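Local coordinates for protein N-acyl-D-glutamate deacylase (Bordetella bronchiseptica, PDB 3GIP) that hydrolyses N-acyl-D-glutamate to release D-glutamate, as a zinc-containing deacylase of the amidohydrolase superfamily, at residues L214-E227 / V245-R259. Residues are numbered along the deposited sequence; the frame is centred on the assembly and turned at random.
Sequences LHTSHIRNEADGVE and VVSHHKCMMPQNWGR. With ZN (zinc ion), chain F; FMT (formic acid), chain D.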
loop_
_atom_site.group_PDB
_atom_site.type_symbol
_atom_site.label_atom_id
_atom_site.label_comp_id
_atom_site.label_asym_id
_atom_site.label_seq_id
_atom_site.Cartn_x
_atom_site.Cartn_y
_atom_site.Cartn_z
ATOM N N LEU A 214 -2.188 5.483 -13.526
ATOM C CA LEU A 214 -3.232 4.706 -12.866
ATOM C C LEU A 214 -4.358 5.398 -12.121
ATOM O O LEU A 214 -4.278 6.571 -11.752
ATOM C CB LEU A 214 -2.588 3.754 -11.856
ATOM C CG LEU A 214 -1.687 2.609 -12.297
ATOM C CD1 LEU A 214 -0.824 2.186 -11.122
ATOM C CD2 LEU A 214 -2.534 1.445 -12.786
ATOM N N HIS A 215 -5.417 4.622 -11.912
ATOM C CA HIS A 215 -6.541 5.028 -11.090
ATOM C C HIS A 215 -6.600 3.877 -10.098
ATOM O O HIS A 215 -6.928 2.753 -10.490
ATOM C CB HIS A 215 -7.886 5.047 -11.816
ATOM C CG HIS A 215 -9.050 5.188 -10.878
ATOM N ND1 HIS A 215 -10.314 4.722 -11.172
ATOM C CD2 HIS A 215 -9.131 5.729 -9.638
ATOM C CE1 HIS A 215 -11.121 4.967 -10.154
ATOM N NE2 HIS A 215 -10.428 5.577 -9.210
ATOM N N THR A 216 -6.239 4.128 -8.846
ATOM C CA THR A 216 -6.320 3.083 -7.826
ATOM C C THR A 216 -7.553 3.478 -7.027
ATOM O O THR A 216 -7.831 4.669 -6.855
ATOM C CB THR A 216 -5.072 3.043 -6.921
ATOM O OG1 THR A 216 -4.995 4.240 -6.140
ATOM C CG2 THR A 216 -3.812 2.903 -7.766
ATOM N N SER A 217 -8.303 2.501 -6.531
ATOM C CA SER A 217 -9.520 2.854 -5.828
ATOM C C SER A 217 -9.952 2.069 -4.608
ATOM O O SER A 217 -9.949 0.836 -4.601
ATOM C CB SER A 217 -10.689 2.852 -6.825
ATOM O OG SER A 217 -11.923 3.166 -6.191
ATOM N N HIS A 218 -10.301 2.816 -3.565
ATOM C CA HIS A 218 -10.878 2.234 -2.370
ATOM C C HIS A 218 -12.311 2.469 -2.838
ATOM O O HIS A 218 -12.804 3.604 -2.829
ATOM C CB HIS A 218 -10.550 3.070 -1.128
ATOM C CG HIS A 218 -11.306 2.649 0.095
ATOM N ND1 HIS A 218 -10.718 2.545 1.340
ATOM C CD2 HIS A 218 -12.611 2.331 0.268
ATOM C CE1 HIS A 218 -11.631 2.181 2.224
ATOM N NE2 HIS A 218 -12.787 2.045 1.599
ATOM N N ILE A 219 -12.959 1.405 -3.298
ATOM C CA ILE A 219 -14.302 1.509 -3.855
ATOM C C ILE A 219 -15.410 2.032 -2.938
ATOM O O ILE A 219 -15.252 2.114 -1.719
ATOM C CB ILE A 219 -14.697 0.173 -4.530
ATOM C CG1 ILE A 219 -14.794 -0.953 -3.501
ATOM C CG2 ILE A 219 -13.634 -0.189 -5.574
ATOM C CD1 ILE A 219 -15.109 -2.300 -4.127
ATOM N N ARG A 220 -16.536 2.390 -3.551
ATOM C CA ARG A 220 -17.660 2.989 -2.837
ATOM C C ARG A 220 -18.171 2.235 -1.616
ATOM O O ARG A 220 -18.459 2.840 -0.583
ATOM C CB ARG A 220 -18.809 3.252 -3.815
ATOM C CG ARG A 220 -19.902 4.154 -3.256
ATOM C CD ARG A 220 -20.865 4.577 -4.359
ATOM N NE ARG A 220 -20.196 5.368 -5.391
ATOM C CZ ARG A 220 -19.970 6.677 -5.305
ATOM N NH1 ARG A 220 -20.366 7.352 -4.233
ATOM N NH2 ARG A 220 -19.340 7.310 -6.289
ATOM N N ASN A 221 -18.291 0.918 -1.732
ATOM C CA ASN A 221 -18.757 0.118 -0.613
ATOM C C ASN A 221 -18.151 -1.267 -0.723
ATOM O O ASN A 221 -18.060 -1.823 -1.815
ATOM C CB ASN A 221 -20.283 0.036 -0.612
ATOM C CG ASN A 221 -20.816 -0.739 0.573
ATOM O OD1 ASN A 221 -20.990 -1.956 0.507
ATOM N ND2 ASN A 221 -21.063 -0.038 1.675
ATOM N N GLU A 222 -17.733 -1.819 0.410
ATOM C CA GLU A 222 -17.111 -3.134 0.406
ATOM C C GLU A 222 -17.915 -4.161 1.190
ATOM O O GLU A 222 -17.377 -5.169 1.658
ATOM C CB GLU A 222 -15.682 -3.018 0.943
ATOM C CG GLU A 222 -14.831 -2.050 0.116
ATOM C CD GLU A 222 -13.370 -2.035 0.516
ATOM O OE1 GLU A 222 -13.053 -1.522 1.609
ATOM O OE2 GLU A 222 -12.538 -2.546 -0.264
ATOM N N ALA A 223 -19.214 -3.905 1.309
ATOM C CA ALA A 223 -20.120 -4.803 2.014
ATOM C C ALA A 223 -21.286 -5.165 1.092
ATOM O O ALA A 223 -21.082 -5.764 0.040
ATOM C CB ALA A 223 -20.628 -4.142 3.294
ATOM N N ASP A 224 -22.502 -4.784 1.470
ATOM C CA ASP A 224 -23.676 -5.102 0.662
ATOM C C ASP A 224 -23.607 -4.604 -0.782
ATOM O O ASP A 224 -24.183 -5.209 -1.683
ATOM C CB ASP A 224 -24.941 -4.547 1.323
ATOM C CG ASP A 224 -25.282 -5.251 2.621
ATOM O OD1 ASP A 224 -24.528 -6.158 3.039
ATOM O OD2 ASP A 224 -26.313 -4.892 3.227
ATOM N N GLY A 225 -22.906 -3.499 -1.009
ATOM C CA GLY A 225 -22.816 -2.978 -2.362
ATOM C C GLY A 225 -21.477 -3.202 -3.035
ATOM O O GLY A 225 -21.138 -2.492 -3.981
ATOM N N VAL A 226 -20.725 -4.202 -2.579
ATOM C CA VAL A 226 -19.407 -4.471 -3.142
ATOM C C VAL A 226 -19.399 -4.802 -4.634
ATOM O O VAL A 226 -18.514 -4.352 -5.360
ATOM C CB VAL A 226 -18.675 -5.593 -2.351
ATOM C CG1 VAL A 226 -19.355 -6.933 -2.566
ATOM C CG2 VAL A 226 -17.205 -5.644 -2.763
ATOM N N GLU A 227 -20.371 -5.578 -5.106
ATOM C CA GLU A 227 -20.400 -5.906 -6.528
ATOM C C GLU A 227 -20.649 -4.663 -7.375
ATOM O O GLU A 227 -20.014 -4.470 -8.408
ATOM C CB GLU A 227 -21.459 -6.974 -6.821
ATOM C CG GLU A 227 -21.041 -8.367 -6.369
ATOM C CD GLU A 227 -22.046 -9.440 -6.748
ATOM O OE1 GLU A 227 -22.373 -9.551 -7.949
ATOM O OE2 GLU A 227 -22.502 -10.178 -5.847
ATOM N N VAL A 245 -6.665 -0.208 -10.461
ATOM C CA VAL A 245 -6.274 -1.085 -9.362
ATOM C C VAL A 245 -7.362 -1.019 -8.297
ATOM O O VAL A 245 -7.740 0.067 -7.856
ATOM C CB VAL A 245 -4.938 -0.657 -8.713
ATOM C CG1 VAL A 245 -4.660 -1.520 -7.490
ATOM C CG2 VAL A 245 -3.798 -0.796 -9.710
ATOM N N VAL A 246 -7.887 -2.177 -7.906
ATOM C CA VAL A 246 -8.906 -2.232 -6.866
ATOM C C VAL A 246 -8.156 -2.455 -5.555
ATOM O O VAL A 246 -7.621 -3.535 -5.311
ATOM C CB VAL A 246 -9.896 -3.399 -7.086
ATOM C CG1 VAL A 246 -10.937 -3.403 -5.970
ATOM C CG2 VAL A 246 -10.572 -3.261 -8.448
ATOM N N SER A 247 -8.107 -1.416 -4.727
ATOM C CA SER A 247 -7.402 -1.465 -3.453
ATOM C C SER A 247 -8.018 -2.398 -2.419
ATOM O O SER A 247 -9.237 -2.554 -2.353
ATOM C CB SER A 247 -7.319 -0.060 -2.854
ATOM O OG SER A 247 -6.597 0.812 -3.708
ATOM N N HIS A 248 -7.145 -2.992 -1.608
ATOM C CA HIS A 248 -7.534 -3.898 -0.529
ATOM C C HIS A 248 -8.891 -4.546 -0.765
ATOM O O HIS A 248 -9.836 -4.354 0.001
ATOM C CB HIS A 248 -7.511 -3.154 0.825
ATOM C CG HIS A 248 -8.153 -1.794 0.808
ATOM N ND1 HIS A 248 -9.436 -1.574 0.358
ATOM C CD2 HIS A 248 -7.709 -0.599 1.266
ATOM C CE1 HIS A 248 -9.758 -0.307 0.541
ATOM N NE2 HIS A 248 -8.727 0.308 1.093
ATOM N N HIS A 249 -8.977 -5.334 -1.831
ATOM C CA HIS A 249 -10.227 -5.982 -2.183
ATOM C C HIS A 249 -10.672 -6.954 -1.103
ATOM O O HIS A 249 -9.890 -7.784 -0.622
ATOM C CB HIS A 249 -10.102 -6.687 -3.531
ATOM C CG HIS A 249 -11.419 -7.094 -4.110
ATOM N ND1 HIS A 249 -12.558 -6.327 -3.973
ATOM C CD2 HIS A 249 -11.781 -8.183 -4.827
ATOM C CE1 HIS A 249 -13.565 -6.930 -4.579
ATOM N NE2 HIS A 249 -13.120 -8.057 -5.105
ATOM N N LYS A 250 -11.945 -6.847 -0.739
ATOM C CA LYS A 250 -12.506 -7.660 0.329
ATOM C C LYS A 250 -14.025 -7.626 0.284
ATOM O O LYS A 250 -14.620 -6.806 -0.418
ATOM C CB LYS A 250 -12.073 -7.080 1.674
ATOM C CG LYS A 250 -12.735 -5.723 1.957
ATOM C CD LYS A 250 -12.318 -5.130 3.292
ATOM C CE LYS A 250 -10.972 -4.448 3.205
ATOM N NZ LYS A 250 -11.026 -3.194 2.379
ATOM N N CYS A 251 -14.632 -8.516 1.063
ATOM C CA CYS A 251 -16.081 -8.604 1.202
ATOM C C CYS A 251 -16.358 -8.602 2.705
ATOM O O CYS A 251 -16.045 -9.564 3.410
ATOM C CB CYS A 251 -16.609 -9.887 0.560
ATOM S SG CYS A 251 -16.387 -9.926 -1.231
ATOM N N MET A 252 -16.931 -7.506 3.192
ATOM C CA MET A 252 -17.220 -7.349 4.612
ATOM C C MET A 252 -18.623 -7.785 5.019
ATOM O O MET A 252 -19.589 -7.557 4.290
ATOM C CB MET A 252 -16.999 -5.892 5.021
ATOM C CG MET A 252 -15.567 -5.410 4.806
ATOM S SD MET A 252 -15.351 -3.689 5.321
ATOM C CE MET A 252 -15.323 -3.891 7.116
ATOM N N MET A 253 -18.702 -8.394 6.201
ATOM C CA MET A 253 -19.938 -8.908 6.798
ATOM C C MET A 253 -20.342 -10.257 6.200
ATOM O O MET A 253 -20.308 -10.453 4.986
ATOM C CB MET A 253 -21.065 -7.879 6.674
ATOM C CG MET A 253 -20.742 -6.569 7.390
ATOM S SD MET A 253 -22.112 -5.401 7.442
ATOM C CE MET A 253 -22.936 -5.942 8.884
ATOM N N PRO A 254 -20.734 -11.209 7.061
ATOM C CA PRO A 254 -21.142 -12.563 6.678
ATOM C C PRO A 254 -22.072 -12.715 5.481
ATOM O O PRO A 254 -21.894 -13.626 4.678
ATOM C CB PRO A 254 -21.762 -13.110 7.960
ATOM C CG PRO A 254 -20.960 -12.439 9.019
ATOM C CD PRO A 254 -20.894 -11.016 8.513
ATOM N N GLN A 255 -23.060 -11.837 5.358
ATOM C CA GLN A 255 -24.000 -11.938 4.247
ATOM C C GLN A 255 -23.327 -11.691 2.901
ATOM O O GLN A 255 -23.875 -12.039 1.856
ATOM C CB GLN A 255 -25.164 -10.949 4.421
ATOM C CG GLN A 255 -24.767 -9.483 4.333
ATOM C CD GLN A 255 -24.440 -8.878 5.682
ATOM O OE1 GLN A 255 -24.035 -9.578 6.610
ATOM N NE2 GLN A 255 -24.605 -7.562 5.794
ATOM N N ASN A 256 -22.135 -11.108 2.929
ATOM C CA ASN A 256 -21.409 -10.802 1.703
ATOM C C ASN A 256 -20.221 -11.718 1.441
ATOM O O ASN A 256 -19.566 -11.609 0.409
ATOM C CB ASN A 256 -20.944 -9.348 1.737
ATOM C CG ASN A 256 -22.099 -8.385 1.895
ATOM O OD1 ASN A 256 -22.109 -7.542 2.796
ATOM N ND2 ASN A 256 -23.085 -8.509 1.020
ATOM N N TRP A 257 -19.936 -12.621 2.371
ATOM C CA TRP A 257 -18.814 -13.524 2.173
ATOM C C TRP A 257 -19.034 -14.393 0.941
ATOM O O TRP A 257 -20.100 -14.992 0.768
ATOM C CB TRP A 257 -18.616 -14.403 3.406
ATOM C CG TRP A 257 -18.140 -13.641 4.606
ATOM C CD1 TRP A 257 -17.787 -12.317 4.662
ATOM C CD2 TRP A 257 -17.940 -14.166 5.918
ATOM N NE1 TRP A 257 -17.378 -11.992 5.935
ATOM C CE2 TRP A 257 -17.461 -13.109 6.725
ATOM C CE3 TRP A 257 -18.116 -15.433 6.493
ATOM C CZ2 TRP A 257 -17.157 -13.280 8.081
ATOM C CZ3 TRP A 257 -17.812 -15.601 7.840
ATOM C CH2 TRP A 257 -17.338 -14.529 8.618
ATOM N N GLY A 258 -18.026 -14.434 0.075
ATOM C CA GLY A 258 -18.113 -15.236 -1.131
ATOM C C GLY A 258 -18.405 -14.444 -2.389
ATOM O O GLY A 258 -18.258 -14.959 -3.500
ATOM N N ARG A 259 -18.811 -13.189 -2.226
ATOM C CA ARG A 259 -19.135 -12.361 -3.379
ATOM C C ARG A 259 -17.937 -11.994 -4.244
ATOM O O ARG A 259 -18.106 -11.418 -5.318
ATOM C CB ARG A 259 -19.879 -11.098 -2.928
ATOM C CG ARG A 259 -21.253 -11.405 -2.333
ATOM C CD ARG A 259 -22.003 -10.154 -1.915
ATOM N NE ARG A 259 -22.373 -9.320 -3.054
ATOM C CZ ARG A 259 -23.041 -8.176 -2.945
ATOM N NH1 ARG A 259 -23.408 -7.739 -1.749
ATOM N NH2 ARG A 259 -23.336 -7.467 -4.026
HETATM ZN ZN ZN F . -8.752 2.327 1.694
HETATM C C FMT D . -9.225 -1.189 4.999
HETATM O O1 FMT D . -8.654 -1.225 6.061
HETATM O O2 FMT D . -9.219 -2.264 4.206
HETATM O O HOH W 1 -5.826 3.555 -3.472
HETATM O O HOH W 2 -11.540 -1.045 -2.454
HETATM O O HOH W 3 -13.535 -4.529 -1.815
#
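His218, at the C-terminal end of strand 214-218, and His248, just after the parallel strand 243-246, bind one zinc ion through ND1 and NE2, respectively, in the TIM-barrel fold of the amidohydrolases; helix 226-240 makes the beta-alpha-beta crossover between the strands. The strands are paired through Val245 N to His215 O, Ser217 N to Val245 O (2.8 Å) and Ser247 N to Ser217 O. Cys95 completes the protein's share of the metal site. The imidazoles form an offset edge-to-face pair, planes at 89°, with His248 CE1 above the His218 face. On the His248 ring, a formate oxygen and Ser247 CB occupy opposite faces.

Glu222 joins the loops that follow the strands. Its CB lies 4.1 Å from Lys250 CG, and with CG anti to the carbonyl carbon (chi1 -59°) the extended chain carries the carboxylate in beside His248. CD lies 3.2 Å from Lys250 NZ. OE1 forms a salt bridge with Lys250 NZ at 2.7 Å, met from above the carboxylate plane. OE2 accepts a weak bond from His248 ND1 and is approached by two waters, one a donor at 2.7 Å from OE2 that also accepts from Lys250 N. Lys250 also gives NZ to His248 O and to the formate, which probably came from the crystallisation liquor but may mark part of the substrate pocket. Met252 N is hydrogen-bonded to Glu222 O, joining the loops through their backbones.

Farther from the metal, Arg259 reaches back to the start of helix 226-240. Val226 CG1 sits over one face of its guanidinium. Asp224 O accepts a hydrogen bond from Arg259 NH1 at 2.6 Å, and Arg259 NE forms a salt bridge with Glu227 OE2 at 2.9 Å, on the anti side of that oxygen.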